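Putative phosphoenolpyruvate-dependent sugar phosphotransferase system (PTS) permease (Klebsiella pneumoniae subsp. pneumoniae, PDB 3MTQ) probably serves as a cytoplasmic IIA component of the mannose/fructose type in a phosphoenolpyruvate-dependent sugar phosphotransferase system, relaying phosphate during sugar uptake. Local coordinates at residues Y24-H29 with I81-I86; N34-S39 with S108-P113; Q65-L70 with N93-F98. All blocks are in the same frame, centred on the assembly; numbering follows the deposited sequence.

Interaction 1. Residues Y24-H29 with I81-I86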
loop_
_atom_site.group_PDB
_atom_site.type_symbol
_atom_site.label_atom_id
_atom_site.label_comp_id
_atom_site.label_asym_id
_atom_site.label_seq_id
_atom_site.Cartn_x
_atom_site.Cartn_y
_atom_site.Cartn_z
ATOM N N TYR A 24 11.845 -6.295 -9.979
ATOM C CA TYR A 24 10.612 -5.634 -9.545
ATOM C C TYR A 24 10.773 -4.116 -9.595
ATOM O O TYR A 24 11.859 -3.574 -9.264
ATOM C CB TYR A 24 10.230 -6.063 -8.120
ATOM C CG TYR A 24 10.214 -7.562 -7.853
ATOM C CD1 TYR A 24 9.015 -8.273 -7.792
ATOM C CD2 TYR A 24 11.394 -8.258 -7.634
ATOM C CE1 TYR A 24 9.004 -9.627 -7.535
ATOM C CE2 TYR A 24 11.394 -9.617 -7.387
ATOM C CZ TYR A 24 10.192 -10.298 -7.339
ATOM O OH TYR A 24 10.235 -11.648 -7.072
ATOM N N ILE A 25 9.708 -3.432 -10.014
ATOM C CA ILE A 25 9.638 -1.978 -9.983
ATOM C C ILE A 25 8.401 -1.621 -9.132
ATOM O O ILE A 25 7.272 -2.160 -9.357
ATOM C CB ILE A 25 9.484 -1.327 -11.354
ATOM C CG1 ILE A 25 10.722 -1.515 -12.214
ATOM C CG2 ILE A 25 9.126 0.176 -11.174
ATOM C CD1 ILE A 25 10.472 -1.205 -13.696
ATOM N N PHE A 26 8.627 -0.814 -8.117
ATOM C CA PHE A 26 7.541 -0.164 -7.398
ATOM C C PHE A 26 7.456 1.218 -7.960
ATOM O O PHE A 26 8.470 1.989 -7.961
ATOM C CB PHE A 26 7.737 -0.043 -5.881
ATOM C CG PHE A 26 7.895 -1.348 -5.128
ATOM C CD1 PHE A 26 7.633 -2.597 -5.704
ATOM C CD2 PHE A 26 8.266 -1.296 -3.787
ATOM C CE1 PHE A 26 7.812 -3.761 -4.960
ATOM C CE2 PHE A 26 8.416 -2.456 -3.046
ATOM C CZ PHE A 26 8.197 -3.679 -3.629
ATOM N N ALA A 27 6.270 1.554 -8.465
ATOM C CA ALA A 27 6.041 2.848 -9.088
ATOM C C ALA A 27 4.877 3.610 -8.462
ATOM O O ALA A 27 3.763 3.117 -8.347
ATOM C CB ALA A 27 5.887 2.728 -10.586
ATOM N N SER A 28 5.152 4.814 -8.000
ATOM C CA SER A 28 4.114 5.593 -7.284
ATOM C C SER A 28 4.148 7.092 -7.556
ATOM O O SER A 28 5.185 7.649 -7.956
ATOM C CB SER A 28 4.220 5.338 -5.768
ATOM O OG SER A 28 5.407 5.980 -5.227
ATOM N N HIS A 29 2.996 7.728 -7.305
ATOM C CA HIS A 29 2.932 9.176 -7.086
ATOM C C HIS A 29 3.703 9.441 -5.812
ATOM O O HIS A 29 3.434 8.920 -4.758
ATOM C CB HIS A 29 1.482 9.670 -6.912
ATOM C CG HIS A 29 0.609 9.515 -8.123
ATOM N ND1 HIS A 29 0.039 8.309 -8.484
ATOM C CD2 HIS A 29 0.131 10.435 -8.992
ATOM C CE1 HIS A 29 -0.704 8.487 -9.562
ATOM N NE2 HIS A 29 -0.688 9.771 -9.878
ATOM N N ILE A 81 8.492 -7.235 -13.249
ATOM C CA ILE A 81 7.196 -7.117 -12.581
ATOM C C ILE A 81 7.056 -5.699 -12.019
ATOM O O ILE A 81 7.772 -5.324 -11.089
ATOM C CB ILE A 81 6.999 -8.198 -11.483
ATOM C CG1 ILE A 81 7.225 -9.593 -12.081
ATOM C CG2 ILE A 81 5.590 -8.074 -10.841
ATOM C CD1 ILE A 81 7.188 -10.724 -11.037
ATOM N N VAL A 82 6.174 -4.905 -12.632
ATOM C CA VAL A 82 5.916 -3.527 -12.200
ATOM C C VAL A 82 4.644 -3.501 -11.355
ATOM O O VAL A 82 3.574 -4.066 -11.752
ATOM C CB VAL A 82 5.794 -2.537 -13.404
ATOM C CG1 VAL A 82 5.667 -1.103 -12.931
ATOM C CG2 VAL A 82 6.998 -2.652 -14.377
ATOM N N ILE A 83 4.749 -2.916 -10.175
ATOM C CA ILE A 83 3.605 -2.738 -9.276
ATOM C C ILE A 83 3.470 -1.241 -9.015
ATOM O O ILE A 83 4.409 -0.588 -8.460
ATOM C CB ILE A 83 3.725 -3.485 -7.895
ATOM C CG1 ILE A 83 4.170 -4.948 -8.028
ATOM C CG2 ILE A 83 2.381 -3.419 -7.172
ATOM C CD1 ILE A 83 5.693 -5.181 -7.993
ATOM N N THR A 84 2.353 -0.674 -9.459
ATOM C CA THR A 84 2.095 0.731 -9.350
ATOM C C THR A 84 1.138 1.001 -8.200
ATOM O O THR A 84 0.403 0.084 -7.726
ATOM C CB THR A 84 1.493 1.312 -10.643
ATOM O OG1 THR A 84 0.208 0.665 -10.894
ATOM C CG2 THR A 84 2.412 1.061 -11.828
ATOM N N ASP A 85 1.120 2.255 -7.744
ATOM C CA ASP A 85 0.231 2.639 -6.631
ATOM C C ASP A 85 -1.260 2.462 -6.928
ATOM O O ASP A 85 -2.030 1.962 -6.089
ATOM C CB ASP A 85 0.472 4.083 -6.155
ATOM C CG ASP A 85 0.372 5.158 -7.260
ATOM O OD1 ASP A 85 0.188 4.898 -8.468
ATOM O OD2 ASP A 85 0.675 6.334 -6.883
ATOM N N ILE A 86 -1.686 2.913 -8.103
ATOM C CA ILE A 86 -3.142 2.856 -8.365
ATOM C C ILE A 86 -3.506 2.779 -9.819
ATOM O O ILE A 86 -2.994 3.479 -10.676
ATOM C CB ILE A 86 -3.883 4.062 -7.665
ATOM C CG1 ILE A 86 -5.387 3.982 -7.773
ATOM C CG2 ILE A 86 -3.425 5.427 -8.232
ATOM C CD1 ILE A 86 -6.124 4.940 -6.808
#

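Interaction 2. Residues N34-S39 with S108-P113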
loop_
_atom_site.group_PDB
_atom_site.type_symbol
_atom_site.label_atom_id
_atom_site.label_comp_id
_atom_site.label_asym_id
_atom_site.label_seq_id
_atom_site.Cartn_x
_atom_site.Cartn_y
_atom_site.Cartn_z
ATOM N N ASN A 34 9.298 4.183 -2.240
ATOM C CA ASN A 34 10.385 4.083 -1.312
ATOM C C ASN A 34 10.028 3.687 0.107
ATOM O O ASN A 34 10.686 2.845 0.724
ATOM C CB ASN A 34 11.139 5.412 -1.323
ATOM C CG ASN A 34 12.105 5.467 -2.451
ATOM O OD1 ASN A 34 12.584 4.413 -2.884
ATOM N ND2 ASN A 34 12.469 6.678 -2.898
ATOM N N GLY A 35 8.953 4.278 0.627
ATOM C CA GLY A 35 8.458 3.944 1.954
ATOM C C GLY A 35 8.047 2.463 2.066
ATOM O O GLY A 35 8.360 1.816 3.058
ATOM N N LEU A 36 7.369 1.948 1.025
ATOM C CA LEU A 36 6.967 0.534 0.972
ATOM C C LEU A 36 8.182 -0.410 0.924
ATOM O O LEU A 36 8.232 -1.413 1.624
ATOM C CB LEU A 36 6.048 0.242 -0.237
ATOM C CG LEU A 36 5.494 -1.192 -0.310
ATOM C CD1 LEU A 36 4.750 -1.510 0.947
ATOM C CD2 LEU A 36 4.586 -1.286 -1.503
ATOM N N LEU A 37 9.168 -0.073 0.101
ATOM C CA LEU A 37 10.428 -0.834 0.063
ATOM C C LEU A 37 11.082 -0.851 1.451
ATOM O O LEU A 37 11.662 -1.824 1.841
ATOM C CB LEU A 37 11.373 -0.273 -1.002
ATOM C CG LEU A 37 12.716 -1.001 -1.128
ATOM C CD1 LEU A 37 12.471 -2.444 -1.505
ATOM C CD2 LEU A 37 13.592 -0.280 -2.173
ATOM N N ASN A 38 10.984 0.249 2.176
ATOM C CA ASN A 38 11.477 0.308 3.562
ATOM C C ASN A 38 10.814 -0.742 4.453
ATOM O O ASN A 38 11.493 -1.492 5.160
ATOM C CB ASN A 38 11.331 1.722 4.109
ATOM C CG ASN A 38 11.971 1.896 5.445
ATOM O OD1 ASN A 38 11.382 2.507 6.346
ATOM N ND2 ASN A 38 13.189 1.371 5.598
ATOM N N SER A 39 9.492 -0.844 4.372
ATOM C CA SER A 39 8.736 -1.849 5.106
ATOM C C SER A 39 9.211 -3.268 4.804
ATOM O O SER A 39 9.432 -4.072 5.727
ATOM C CB SER A 39 7.255 -1.721 4.788
ATOM O OG SER A 39 6.729 -0.515 5.302
ATOM N N SER A 108 -1.466 -3.393 -10.521
ATOM C CA SER A 108 -1.876 -2.096 -9.983
ATOM C C SER A 108 -2.398 -2.248 -8.578
ATOM O O SER A 108 -3.254 -3.101 -8.327
ATOM C CB SER A 108 -2.979 -1.476 -10.838
ATOM O OG SER A 108 -4.247 -1.969 -10.452
ATOM N N GLY A 109 -1.897 -1.413 -7.654
ATOM C CA GLY A 109 -2.361 -1.450 -6.240
ATOM C C GLY A 109 -1.324 -1.926 -5.240
ATOM O O GLY A 109 -1.571 -2.764 -4.384
ATOM N N LEU A 110 -0.148 -1.320 -5.277
ATOM C CA LEU A 110 0.868 -1.602 -4.315
ATOM C C LEU A 110 0.384 -1.708 -2.890
ATOM O O LEU A 110 -0.390 -0.871 -2.409
ATOM C CB LEU A 110 1.893 -0.460 -4.307
ATOM C CG LEU A 110 3.086 -0.395 -5.202
ATOM C CD1 LEU A 110 3.752 0.913 -4.814
ATOM C CD2 LEU A 110 4.045 -1.563 -4.988
ATOM N N ASN A 111 0.881 -2.727 -2.202
ATOM C CA ASN A 111 0.567 -2.972 -0.810
ATOM C C ASN A 111 1.532 -3.995 -0.279
ATOM O O ASN A 111 2.185 -4.705 -1.040
ATOM C CB ASN A 111 -0.925 -3.436 -0.640
ATOM C CG ASN A 111 -1.188 -4.814 -1.198
ATOM O OD1 ASN A 111 -0.905 -5.839 -0.547
ATOM N ND2 ASN A 111 -1.780 -4.870 -2.395
ATOM N N LEU A 112 1.700 -4.010 1.019
ATOM C CA LEU A 112 2.704 -4.831 1.660
ATOM C C LEU A 112 2.406 -6.319 1.583
ATOM O O LEU A 112 3.254 -7.128 1.207
ATOM C CB LEU A 112 2.880 -4.418 3.117
ATOM C CG LEU A 112 4.060 -5.017 3.894
ATOM C CD1 LEU A 112 5.439 -5.127 3.146
ATOM C CD2 LEU A 112 4.215 -4.291 5.266
ATOM N N PRO A 113 1.177 -6.692 1.897
ATOM C CA PRO A 113 1.012 -8.140 1.834
ATOM C C PRO A 113 1.368 -8.692 0.455
ATOM O O PRO A 113 1.976 -9.772 0.346
ATOM C CB PRO A 113 -0.490 -8.351 2.112
ATOM C CG PRO A 113 -1.091 -7.001 2.433
ATOM C CD PRO A 113 0.057 -5.963 2.502
#

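Interaction 3. Residues Q65-L70 with N93-F98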
loop_
_atom_site.group_PDB
_atom_site.type_symbol
_atom_site.label_atom_id
_atom_site.label_comp_id
_atom_site.label_asym_id
_atom_site.label_seq_id
_atom_site.Cartn_x
_atom_site.Cartn_y
_atom_site.Cartn_z
ATOM N N GLN A 65 9.548 9.994 -20.095
ATOM C CA GLN A 65 10.987 9.684 -20.240
ATOM C C GLN A 65 11.592 8.943 -19.044
ATOM O O GLN A 65 12.390 8.012 -19.237
ATOM C CB GLN A 65 11.807 10.945 -20.561
ATOM C CG GLN A 65 12.658 11.449 -19.422
ATOM N N GLN A 66 11.230 9.372 -17.831
ATOM C CA GLN A 66 11.588 8.706 -16.576
ATOM C C GLN A 66 11.187 7.239 -16.717
ATOM O O GLN A 66 12.000 6.348 -16.572
ATOM C CB GLN A 66 10.868 9.394 -15.384
ATOM C CG GLN A 66 11.270 8.980 -13.912
ATOM C CD GLN A 66 10.563 9.824 -12.816
ATOM O OE1 GLN A 66 9.639 10.551 -13.105
ATOM N NE2 GLN A 66 10.983 9.677 -11.543
ATOM N N VAL A 67 9.940 6.994 -17.076
ATOM C CA VAL A 67 9.452 5.619 -17.180
ATOM C C VAL A 67 10.165 4.798 -18.256
ATOM O O VAL A 67 10.666 3.703 -17.950
ATOM C CB VAL A 67 7.902 5.572 -17.385
ATOM C CG1 VAL A 67 7.440 4.142 -17.664
ATOM C CG2 VAL A 67 7.208 6.094 -16.139
ATOM N N GLU A 68 10.209 5.303 -19.494
ATOM C CA GLU A 68 10.778 4.571 -20.637
ATOM C C GLU A 68 12.260 4.257 -20.431
ATOM O O GLU A 68 12.760 3.201 -20.854
ATOM C CB GLU A 68 10.597 5.351 -21.970
ATOM C CG GLU A 68 9.144 5.419 -22.550
ATOM C CD GLU A 68 9.103 5.422 -24.087
ATOM O OE1 GLU A 68 10.100 5.844 -24.703
ATOM O OE2 GLU A 68 8.087 4.995 -24.689
ATOM N N ALA A 69 12.967 5.208 -19.820
ATOM C CA ALA A 69 14.388 5.063 -19.566
ATOM C C ALA A 69 14.653 3.969 -18.528
ATOM O O ALA A 69 15.571 3.183 -18.705
ATOM C CB ALA A 69 14.970 6.402 -19.094
ATOM N N LEU A 70 13.853 3.931 -17.452
ATOM C CA LEU A 70 13.983 2.889 -16.438
ATOM C C LEU A 70 13.745 1.488 -17.011
ATOM O O LEU A 70 14.557 0.587 -16.786
ATOM C CB LEU A 70 13.056 3.128 -15.253
ATOM C CG LEU A 70 13.030 2.045 -14.165
ATOM C CD1 LEU A 70 14.427 1.885 -13.508
ATOM C CD2 LEU A 70 11.983 2.358 -13.121
ATOM N N ASN A 93 -0.825 4.448 -15.841
ATOM C CA ASN A 93 -1.067 4.766 -17.255
ATOM C C ASN A 93 0.224 4.726 -18.077
ATOM O O ASN A 93 0.285 4.179 -19.154
ATOM C CB ASN A 93 -1.765 6.143 -17.440
ATOM C CG ASN A 93 -3.208 6.200 -16.872
ATOM O OD1 ASN A 93 -3.857 5.181 -16.651
ATOM N ND2 ASN A 93 -3.702 7.416 -16.643
ATOM N N GLU A 94 1.290 5.335 -17.564
ATOM C CA GLU A 94 2.509 5.358 -18.302
ATOM C C GLU A 94 3.118 3.968 -18.556
ATOM O O GLU A 94 3.891 3.810 -19.496
ATOM C CB GLU A 94 3.519 6.265 -17.561
ATOM C CG GLU A 94 3.158 7.687 -17.613
ATOM C CD GLU A 94 3.246 8.241 -19.032
ATOM O OE1 GLU A 94 4.197 7.889 -19.781
ATOM O OE2 GLU A 94 2.346 9.005 -19.396
ATOM N N PHE A 95 2.741 2.954 -17.765
ATOM C CA PHE A 95 3.318 1.618 -17.892
ATOM C C PHE A 95 2.494 0.688 -18.781
ATOM O O PHE A 95 3.027 -0.294 -19.307
ATOM C CB PHE A 95 3.484 0.963 -16.518
ATOM C CG PHE A 95 4.685 1.437 -15.765
ATOM C CD1 PHE A 95 5.923 0.905 -16.041
ATOM C CD2 PHE A 95 4.574 2.423 -14.794
ATOM C CE1 PHE A 95 7.048 1.357 -15.352
ATOM C CE2 PHE A 95 5.676 2.877 -14.110
ATOM C CZ PHE A 95 6.915 2.343 -14.374
ATOM N N VAL A 96 1.229 1.036 -18.999
ATOM C CA VAL A 96 0.341 0.235 -19.841
ATOM C C VAL A 96 0.922 -0.034 -21.251
ATOM O O VAL A 96 0.702 -1.094 -21.840
ATOM C CB VAL A 96 -1.063 0.889 -19.850
ATOM C CG1 VAL A 96 -1.986 0.342 -20.939
ATOM C CG2 VAL A 96 -1.670 0.742 -18.462
ATOM N N ARG A 97 1.748 0.887 -21.743
ATOM C CA ARG A 97 2.310 0.761 -23.092
ATOM C C ARG A 97 3.270 -0.414 -23.204
ATOM O O ARG A 97 3.494 -0.932 -24.296
ATOM C CB ARG A 97 3.033 2.049 -23.512
ATOM C CG ARG A 97 3.979 2.578 -22.501
ATOM C CD ARG A 97 5.173 3.296 -23.090
ATOM N NE ARG A 97 4.903 3.922 -24.381
ATOM C CZ ARG A 97 4.599 5.204 -24.584
ATOM N NH1 ARG A 97 4.382 5.636 -25.834
ATOM N NH2 ARG A 97 4.507 6.057 -23.571
ATOM N N PHE A 98 3.871 -0.809 -22.081
ATOM C CA PHE A 98 4.865 -1.892 -22.060
ATOM C C PHE A 98 4.307 -3.298 -22.034
ATOM O O PHE A 98 5.070 -4.272 -22.058
ATOM C CB PHE A 98 5.839 -1.710 -20.901
ATOM C CG PHE A 98 6.588 -0.442 -20.979
ATOM C CD1 PHE A 98 7.716 -0.343 -21.764
ATOM C CD2 PHE A 98 6.140 0.686 -20.301
ATOM C CE1 PHE A 98 8.418 0.867 -21.842
ATOM C CE2 PHE A 98 6.832 1.892 -20.382
ATOM C CZ PHE A 98 7.975 1.969 -21.167
#

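Interaction 1. Residues Y24-H29 with I81-I86
Ile25 and Val82 sit side by side on adjacent parallel strands, their CA atoms 4.6 Å apart, and the strand axes diverge by only 16°. Ile25 uses both backbone polar atoms toward 81-86: its N donates to Ile81 O, and its O receives Ile83 N at 2.8 Å in an almost straight bond (174° at the hydrogen). Ala27 repeats the pattern with Ile83 O and Asp85 N, the last bond being the most bent of the four. Ile25 thus bonds to the two residues flanking its partner Val82, and Ala27 to those flanking Thr84, which marks the pair as parallel; they are the central two of the four parallel strands this chain contributes, in the order 2-1-3-4, to an EIIA-man-type alpha/beta domain. Side chains divide between the sheet's faces. Tyr24, Phe26, Ile81 and Ile83 share the one packed by helix 112-120, where Ile83 CD1, in the modelled conformer, reaches the edge of the Phe26 ring, 4.0 Å from Phe26 CD1. Ile25, Ala27, Val82 and Thr84 share the other, with Ile25 CD1 3.8 Å from Val82 CG2.

At the C-terminal end of the strands His29 can be followed outward. Its CB and CG each lie 3.4 Å from Asp85 OD2; ND1, one bond further, donates to that same oxygen at 2.6 Å; CE1 then passes within 4.3 Å of Ile86 CG2. With CG beside the backbone N (chi1 -65°), the ring folds back so that ND1 and the backbone N of His29 grip Asp85 OD2 together. ND1 comes from the syn side with the oxygen in the ring plane, restraining the imidazole's rotation, whereas His29 N, 2.7 Å away, approaches from above the carboxylate plane and holds the oxygen in place. Leu42 of the second subunit packs against His29.

Interaction 2. Residues N34-S39 with S108-P113
Leu36 packs against Leu110 and Leu112, and its two methyls part company to do so. Leu36 CD2 presses on Leu110 CD2 at 3.5 Å, a close methyl pair, while Leu36 CD1 lies 4.1 Å from Leu112 CB. With CG anti to the backbone N (chi1 -176°), the branch extends from its helix toward the loop 109-111 and the first residue of the next helix, and the methyls lie along the backbone of Asn111: CD2 is 4.0 Å from Asn111 N and CD1 3.9 Å from Leu112 N. One turn further along, Ser39 adds its CB, 4.0 Å from Leu112 CD2, while its OG bonds to His29 O of the second subunit.

Polar bonding shapes the loop itself. Asn111 ND2 donates to Gly109 O at 2.9 Å, and Asn111 OD1 caps Leu114 N, so one amide braces the loop and N-caps the helix starting at Leu112. Gly109 has a positive phi of 112°, where a side chain would press on the carbonyl O of Ser108.

Helix 32-44 thus packs against the start of helix 112-120 on one face of the parallel sheet; Leu110 also touches Phe32 and, on strand 79-84, Ile83, while Leu112 reaches Val40 and Ile43.

Interaction 3. Residues Q65-L70 with N93-F98
The two helical segments approach most closely at Val67 and Glu94, whose CA atoms are 7.0 Å apart, and in the second segment 97-98 lie in a 3-10 turn, Phe98 N bonding to Phe95 O at 2.9 Å. Val67 supplies the centre of the packing. Its CG1 stands over one face of the Phe95 ring, 3.8 Å from the centroid and 17° off the ring normal, a CH-pi contact; the same methyl lies 3.6 Å from Phe98 CE2. Because CG1 is anti to the backbone N (chi1 173°), it projects between the two phenylalanines, while CG2 turns to Glu94 CB at 4.0 Å. The Phe98 ring also meets the next residue along the helix: Phe98 CZ lies 3.9 Å from Glu68 CG and equally far from Glu68 CA, which sits at the ring edge.

Farther out, Glu68 crosses Arg97 at about a right angle. In the modelled conformer Glu68 OE2 is 3.4 Å from Arg97 NE, above one face of the guanidinium and not in its plane, and the carboxylate and guanidinium planes are 80° apart. Glu94 directs its polar end elsewhere, its OE1 bonding to Thr64. Helices 63-72 and 90-96 lie together on one face of the sheet, since Phe95 touches Ala27 and Leu106, and Val67 touches Leu53.

The chemistry divides by depth, with methyl-on-ring packing inside and, toward solvent, a salt bridge resting on charge attraction alone, since none of the arginine N-H groups points at the oxygen; its hold is therefore probably weak and may not persist.

Interaction 1 is the central strand pair, and the other two contacts lie on its opposite faces. Interaction 2 adjoins it directly: Thr84 O is 2.7 Å from Gly109 N and 2.9 Å from Leu110 N, probable hydrogen bonds. On the other side, interaction 3 lays Phe95 CE2 3.5 Å from Ala27 CB. Interactions 2 and 3 do not touch; their centres are about 19 Å apart. His29 ends the first strand of interaction 1, a position consistent with that of the phosphorylated histidine of EIIA-man relatives. Interactions 1 and 2 also meet across the subunit interface, so the histidine end of the strand pair lies beside the partner's helix 32-44.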